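Local coordinates for protein filamentous hemagglutinin (Bordetella pertussis, PDB 1RWR) that probably serves as an adhesin of the bacterial surface, its N-terminal TPS domain directing export by the two-partner secretion pathway, at residues V80-V94 against N105-A119. Numbering follows the deposited sequence.
Sequences VTDTSPSRLAGTLEV and NPNGISVNGLSTLNA
Asn105 of 105-119 reaches across to 80-94 where two successive coils of the right-handed parallel beta-helix lie against each other. Asn105 CB lies 4.0 Å from Val80 CB and 3.8 Å from Ser86 OG. CG lies anti to the backbone N (chi1 -174°), which carries the amide over Val80. OD1 accepts a hydrogen bond from the backbone N-H of Asn107, closing an Asx turn. ND2 spends both hydrogens across the contact. Asn105 ND2 bonds to Ser84 O at 2.9 Å, in the carbonyl plane and on a lone pair. Asn105 ND2 also bonds to Ser86 OG at 2.9 Å, almost straight (174°). Both acceptors lie in the amide plane, so the flat group is fixed in rotation. Ser86 OG also bonds to Phe39 O. Asn107 ND2 ties the loop further by bonding to Asp82 O.

Beyond this loop, 86-89 pairs in parallel with 109-111, and 91-94 with 114-117. At the corner of the coil, a beta bulge between Leu88 and Gly90 shifts the register by one residue. Leu88, Leu92, Ile109 and Leu114 point into the helix core, where Leu122 and Leu124 of strand 119-125 meet Leu92 and Leu88. Leu114 CD1 touches both Leu88 CB, at 3.9 Å, and Leu92 CG, at 3.8 Å.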
loop_
_atom_site.group_PDB
_atom_site.type_symbol
_atom_site.label_atom_id
_atom_site.label_comp_id
_atom_site.label_asym_id
_atom_site.label_seq_id
_atom_site.Cartn_x
_atom_site.Cartn_y
_atom_site.Cartn_z
ATOM N N VAL A 80 7.810 -10.340 -5.153
ATOM C CA VAL A 80 8.699 -10.474 -6.296
ATOM C C VAL A 80 10.100 -10.826 -5.807
ATOM O O VAL A 80 10.670 -10.123 -4.974
ATOM C CB VAL A 80 8.745 -9.194 -7.141
ATOM C CG1 VAL A 80 9.853 -9.275 -8.216
ATOM C CG2 VAL A 80 7.421 -8.943 -7.792
ATOM N N THR A 81 10.665 -11.898 -6.379
ATOM C CA THR A 81 11.970 -12.407 -5.963
ATOM C C THR A 81 13.143 -12.024 -6.873
ATOM O O THR A 81 14.287 -12.214 -6.466
ATOM C CB THR A 81 11.943 -13.911 -5.899
ATOM O OG1 THR A 81 11.788 -14.392 -7.239
ATOM C CG2 THR A 81 10.786 -14.394 -5.169
ATOM N N ASP A 82 12.891 -11.509 -8.063
ATOM C CA ASP A 82 13.984 -11.171 -8.998
ATOM C C ASP A 82 14.286 -9.681 -8.958
ATOM O O ASP A 82 14.099 -9.108 -7.907
ATOM C CB ASP A 82 13.712 -11.679 -10.396
ATOM C CG ASP A 82 14.977 -12.202 -11.067
ATOM O OD1 ASP A 82 16.098 -11.872 -10.571
ATOM O OD2 ASP A 82 14.942 -12.948 -12.081
ATOM N N THR A 83 14.734 -9.053 -10.069
ATOM C CA THR A 83 15.320 -7.703 -9.980
ATOM C C THR A 83 14.466 -6.575 -10.535
ATOM O O THR A 83 14.864 -5.411 -10.406
ATOM C CB THR A 83 16.721 -7.638 -10.693
ATOM O OG1 THR A 83 16.559 -7.864 -12.100
ATOM C CG2 THR A 83 17.656 -8.714 -10.174
ATOM N N SER A 84 13.307 -6.906 -11.114
ATOM C CA SER A 84 12.482 -5.943 -11.837
ATOM C C SER A 84 11.451 -5.347 -10.879
ATOM O O SER A 84 10.966 -6.065 -10.022
ATOM C CB SER A 84 11.762 -6.593 -13.032
ATOM O OG SER A 84 10.632 -7.441 -12.681
ATOM N N PRO A 85 11.144 -4.055 -11.023
ATOM C CA PRO A 85 10.032 -3.443 -10.278
ATOM C C PRO A 85 8.667 -3.918 -10.791
ATOM O O PRO A 85 8.607 -4.634 -11.831
ATOM C CB PRO A 85 10.211 -1.940 -10.561
ATOM C CG PRO A 85 10.804 -1.902 -11.962
ATOM C CD PRO A 85 11.771 -3.086 -11.933
ATOM N N SER A 86 7.596 -3.507 -10.100
ATOM C CA SER A 86 6.223 -3.851 -10.465
ATOM C C SER A 86 5.456 -2.606 -10.862
ATOM O O SER A 86 5.589 -1.562 -10.219
ATOM C CB SER A 86 5.487 -4.472 -9.279
ATOM O OG SER A 86 6.031 -5.706 -8.917
ATOM N N ARG A 87 4.630 -2.721 -11.880
ATOM C CA ARG A 87 3.660 -1.710 -12.210
ATOM C C ARG A 87 2.280 -2.291 -11.888
ATOM O O ARG A 87 2.004 -3.450 -12.214
ATOM C CB ARG A 87 3.756 -1.358 -13.702
ATOM C CG ARG A 87 2.860 -0.277 -14.107
ATOM C CD ARG A 87 3.108 0.317 -15.523
ATOM N NE ARG A 87 2.082 1.344 -15.716
ATOM C CZ ARG A 87 0.823 1.121 -16.109
ATOM N NH1 ARG A 87 0.399 -0.090 -16.497
ATOM N NH2 ARG A 87 -0.011 2.143 -16.158
ATOM N N LEU A 88 1.421 -1.476 -11.273
ATOM C CA LEU A 88 0.049 -1.852 -10.924
ATOM C C LEU A 88 -0.947 -0.831 -11.429
ATOM O O LEU A 88 -0.939 0.343 -11.008
ATOM C CB LEU A 88 -0.106 -1.947 -9.411
ATOM C CG LEU A 88 0.924 -2.788 -8.677
ATOM C CD1 LEU A 88 0.738 -2.679 -7.171
ATOM C CD2 LEU A 88 0.858 -4.253 -9.149
ATOM N N ALA A 89 -1.840 -1.300 -12.283
ATOM C CA ALA A 89 -2.925 -0.510 -12.853
ATOM C C ALA A 89 -4.117 -1.408 -13.038
ATOM O O ALA A 89 -3.955 -2.541 -13.497
ATOM C CB ALA A 89 -2.511 0.062 -14.254
ATOM N N GLY A 90 -5.297 -0.878 -12.727
ATOM C CA GLY A 90 -6.566 -1.568 -12.863
ATOM C C GLY A 90 -7.065 -2.046 -11.520
ATOM O O GLY A 90 -6.657 -1.521 -10.485
ATOM N N THR A 91 -7.925 -3.060 -11.536
ATOM C CA THR A 91 -8.593 -3.546 -10.331
ATOM C C THR A 91 -7.955 -4.817 -9.838
ATOM O O THR A 91 -7.788 -5.758 -10.598
ATOM C CB THR A 91 -10.021 -3.849 -10.604
ATOM O OG1 THR A 91 -10.702 -2.666 -11.042
ATOM C CG2 THR A 91 -10.736 -4.302 -9.308
ATOM N N LEU A 92 -7.611 -4.848 -8.561
ATOM C CA LEU A 92 -7.167 -6.053 -7.903
ATOM C C LEU A 92 -8.415 -6.691 -7.292
ATOM O O LEU A 92 -8.893 -6.222 -6.269
ATOM C CB LEU A 92 -6.150 -5.732 -6.819
ATOM C CG LEU A 92 -4.950 -4.841 -7.143
ATOM C CD1 LEU A 92 -4.016 -4.679 -5.939
ATOM C CD2 LEU A 92 -4.198 -5.416 -8.318
ATOM N N GLU A 93 -8.914 -7.745 -7.936
ATOM C CA GLU A 93 -10.109 -8.430 -7.484
ATOM C C GLU A 93 -9.731 -9.738 -6.791
ATOM O O GLU A 93 -8.908 -10.488 -7.264
ATOM C CB GLU A 93 -11.060 -8.727 -8.634
ATOM C CG GLU A 93 -12.294 -9.530 -8.202
ATOM C CD GLU A 93 -13.372 -9.638 -9.249
ATOM O OE1 GLU A 93 -13.210 -9.187 -10.407
ATOM O OE2 GLU A 93 -14.442 -10.197 -8.907
ATOM N N VAL A 94 -10.369 -9.982 -5.652
ATOM C CA VAL A 94 -10.277 -11.266 -4.981
ATOM C C VAL A 94 -11.564 -12.015 -5.263
ATOM O O VAL A 94 -12.655 -11.541 -4.931
ATOM C CB VAL A 94 -10.022 -11.138 -3.458
ATOM C CG1 VAL A 94 -9.822 -12.507 -2.826
ATOM C CG2 VAL A 94 -8.801 -10.294 -3.168
ATOM N N ASN A 105 7.669 -5.723 -3.442
ATOM C CA ASN A 105 8.720 -5.771 -4.432
ATOM C C ASN A 105 9.833 -4.767 -4.019
ATOM O O ASN A 105 9.679 -3.562 -4.187
ATOM C CB ASN A 105 8.159 -5.466 -5.824
ATOM C CG ASN A 105 9.222 -5.658 -6.919
ATOM O OD1 ASN A 105 10.432 -5.699 -6.611
ATOM N ND2 ASN A 105 8.793 -5.750 -8.164
ATOM N N PRO A 106 10.926 -5.250 -3.448
ATOM C CA PRO A 106 12.017 -4.363 -3.042
ATOM C C PRO A 106 12.613 -3.514 -4.159
ATOM O O PRO A 106 13.221 -2.505 -3.860
ATOM C CB PRO A 106 13.043 -5.317 -2.433
ATOM C CG PRO A 106 12.199 -6.408 -1.893
ATOM C CD PRO A 106 11.140 -6.635 -2.955
ATOM N N ASN A 107 12.408 -3.899 -5.398
ATOM C CA ASN A 107 12.923 -3.132 -6.533
ATOM C C ASN A 107 12.137 -1.884 -6.845
ATOM O O ASN A 107 12.614 -1.004 -7.563
ATOM C CB ASN A 107 12.973 -4.024 -7.748
ATOM C CG ASN A 107 13.788 -5.272 -7.492
ATOM O OD1 ASN A 107 14.992 -5.182 -7.134
ATOM N ND2 ASN A 107 13.154 -6.420 -7.591
ATOM N N GLY A 108 10.915 -1.799 -6.313
ATOM C CA GLY A 108 10.056 -0.664 -6.549
ATOM C C GLY A 108 8.682 -1.040 -7.059
ATOM O O GLY A 108 8.482 -2.111 -7.640
ATOM N N ILE A 109 7.731 -0.141 -6.823
ATOM C CA ILE A 109 6.388 -0.284 -7.377
ATOM C C ILE A 109 5.900 1.052 -7.902
ATOM O O ILE A 109 6.019 2.071 -7.206
ATOM C CB ILE A 109 5.407 -0.789 -6.297
ATOM C CG1 ILE A 109 5.888 -2.075 -5.642
ATOM C CG2 ILE A 109 4.022 -0.916 -6.886
ATOM C CD1 ILE A 109 4.983 -2.495 -4.484
ATOM N N SER A 110 5.348 1.047 -9.115
ATOM C CA SER A 110 4.659 2.222 -9.620
ATOM C C SER A 110 3.171 1.877 -9.766
ATOM O O SER A 110 2.817 0.742 -10.142
ATOM C CB SER A 110 5.311 2.691 -10.918
ATOM O OG SER A 110 5.246 1.690 -11.873
ATOM N N VAL A 111 2.324 2.852 -9.435
ATOM C CA VAL A 111 0.903 2.659 -9.336
ATOM C C VAL A 111 0.178 3.707 -10.172
ATOM O O VAL A 111 0.433 4.874 -10.026
ATOM C CB VAL A 111 0.480 2.792 -7.886
ATOM C CG1 VAL A 111 -0.980 2.511 -7.720
ATOM C CG2 VAL A 111 1.265 1.840 -6.972
ATOM N N ASN A 112 -0.739 3.275 -11.030
ATOM C CA ASN A 112 -1.492 4.226 -11.862
ATOM C C ASN A 112 -2.934 3.795 -12.072
ATOM O O ASN A 112 -3.215 2.905 -12.856
ATOM C CB ASN A 112 -0.812 4.397 -13.215
ATOM C CG ASN A 112 -1.381 5.580 -13.984
ATOM O OD1 ASN A 112 -1.557 6.625 -13.428
ATOM N ND2 ASN A 112 -1.692 5.393 -15.262
ATOM N N GLY A 113 -3.855 4.417 -11.362
ATOM C CA GLY A 113 -5.266 4.104 -11.510
ATOM C C GLY A 113 -5.605 2.720 -10.947
ATOM O O GLY A 113 -6.140 1.841 -11.653
ATOM N N LEU A 114 -5.306 2.540 -9.680
ATOM C CA LEU A 114 -5.456 1.257 -8.997
ATOM C C LEU A 114 -6.727 1.246 -8.159
ATOM O O LEU A 114 -7.024 2.212 -7.486
ATOM C CB LEU A 114 -4.235 0.984 -8.117
ATOM C CG LEU A 114 -4.104 -0.434 -7.524
ATOM C CD1 LEU A 114 -3.891 -1.455 -8.601
ATOM C CD2 LEU A 114 -2.998 -0.523 -6.479
ATOM N N SER A 115 -7.457 0.139 -8.182
ATOM C CA SER A 115 -8.608 -0.031 -7.282
ATOM C C SER A 115 -8.635 -1.488 -6.817
ATOM O O SER A 115 -7.765 -2.307 -7.199
ATOM C CB SER A 115 -9.920 0.356 -7.978
ATOM O OG SER A 115 -10.099 -0.483 -9.069
ATOM N N THR A 116 -9.628 -1.831 -6.006
ATOM C CA THR A 116 -9.769 -3.209 -5.527
ATOM C C THR A 116 -11.239 -3.624 -5.480
ATOM O O THR A 116 -12.133 -2.768 -5.433
ATOM C CB THR A 116 -9.146 -3.429 -4.115
ATOM O OG1 THR A 116 -9.886 -2.710 -3.126
ATOM C CG2 THR A 116 -7.709 -2.938 -3.993
ATOM N N LEU A 117 -11.458 -4.935 -5.431
ATOM C CA LEU A 117 -12.770 -5.508 -5.232
ATOM C C LEU A 117 -12.592 -6.733 -4.349
ATOM O O LEU A 117 -11.846 -7.645 -4.691
ATOM C CB LEU A 117 -13.404 -5.930 -6.573
ATOM C CG LEU A 117 -13.864 -4.812 -7.492
ATOM C CD1 LEU A 117 -14.298 -5.358 -8.845
ATOM C CD2 LEU A 117 -15.054 -4.083 -6.848
ATOM N N ASN A 118 -13.312 -6.763 -3.235
ATOM C CA ASN A 118 -13.315 -7.896 -2.321
ATOM C C ASN A 118 -11.966 -8.128 -1.665
ATOM O O ASN A 118 -11.670 -9.208 -1.257
ATOM C CB ASN A 118 -13.835 -9.182 -2.991
ATOM C CG ASN A 118 -14.291 -10.245 -1.977
ATOM O OD1 ASN A 118 -14.852 -9.911 -0.906
ATOM N ND2 ASN A 118 -14.045 -11.520 -2.304
ATOM N N ALA A 119 -11.154 -7.070 -1.561
ATOM C CA ALA A 119 -9.970 -7.065 -0.716
ATOM C C ALA A 119 -10.335 -6.375 0.598
ATOM O O ALA A 119 -10.959 -5.311 0.610
ATOM C CB ALA A 119 -8.832 -6.299 -1.404
HETATM O O HOH W 1 7.657 0.541 -11.947
HETATM O O HOH W 2 4.569 2.969 -14.291
#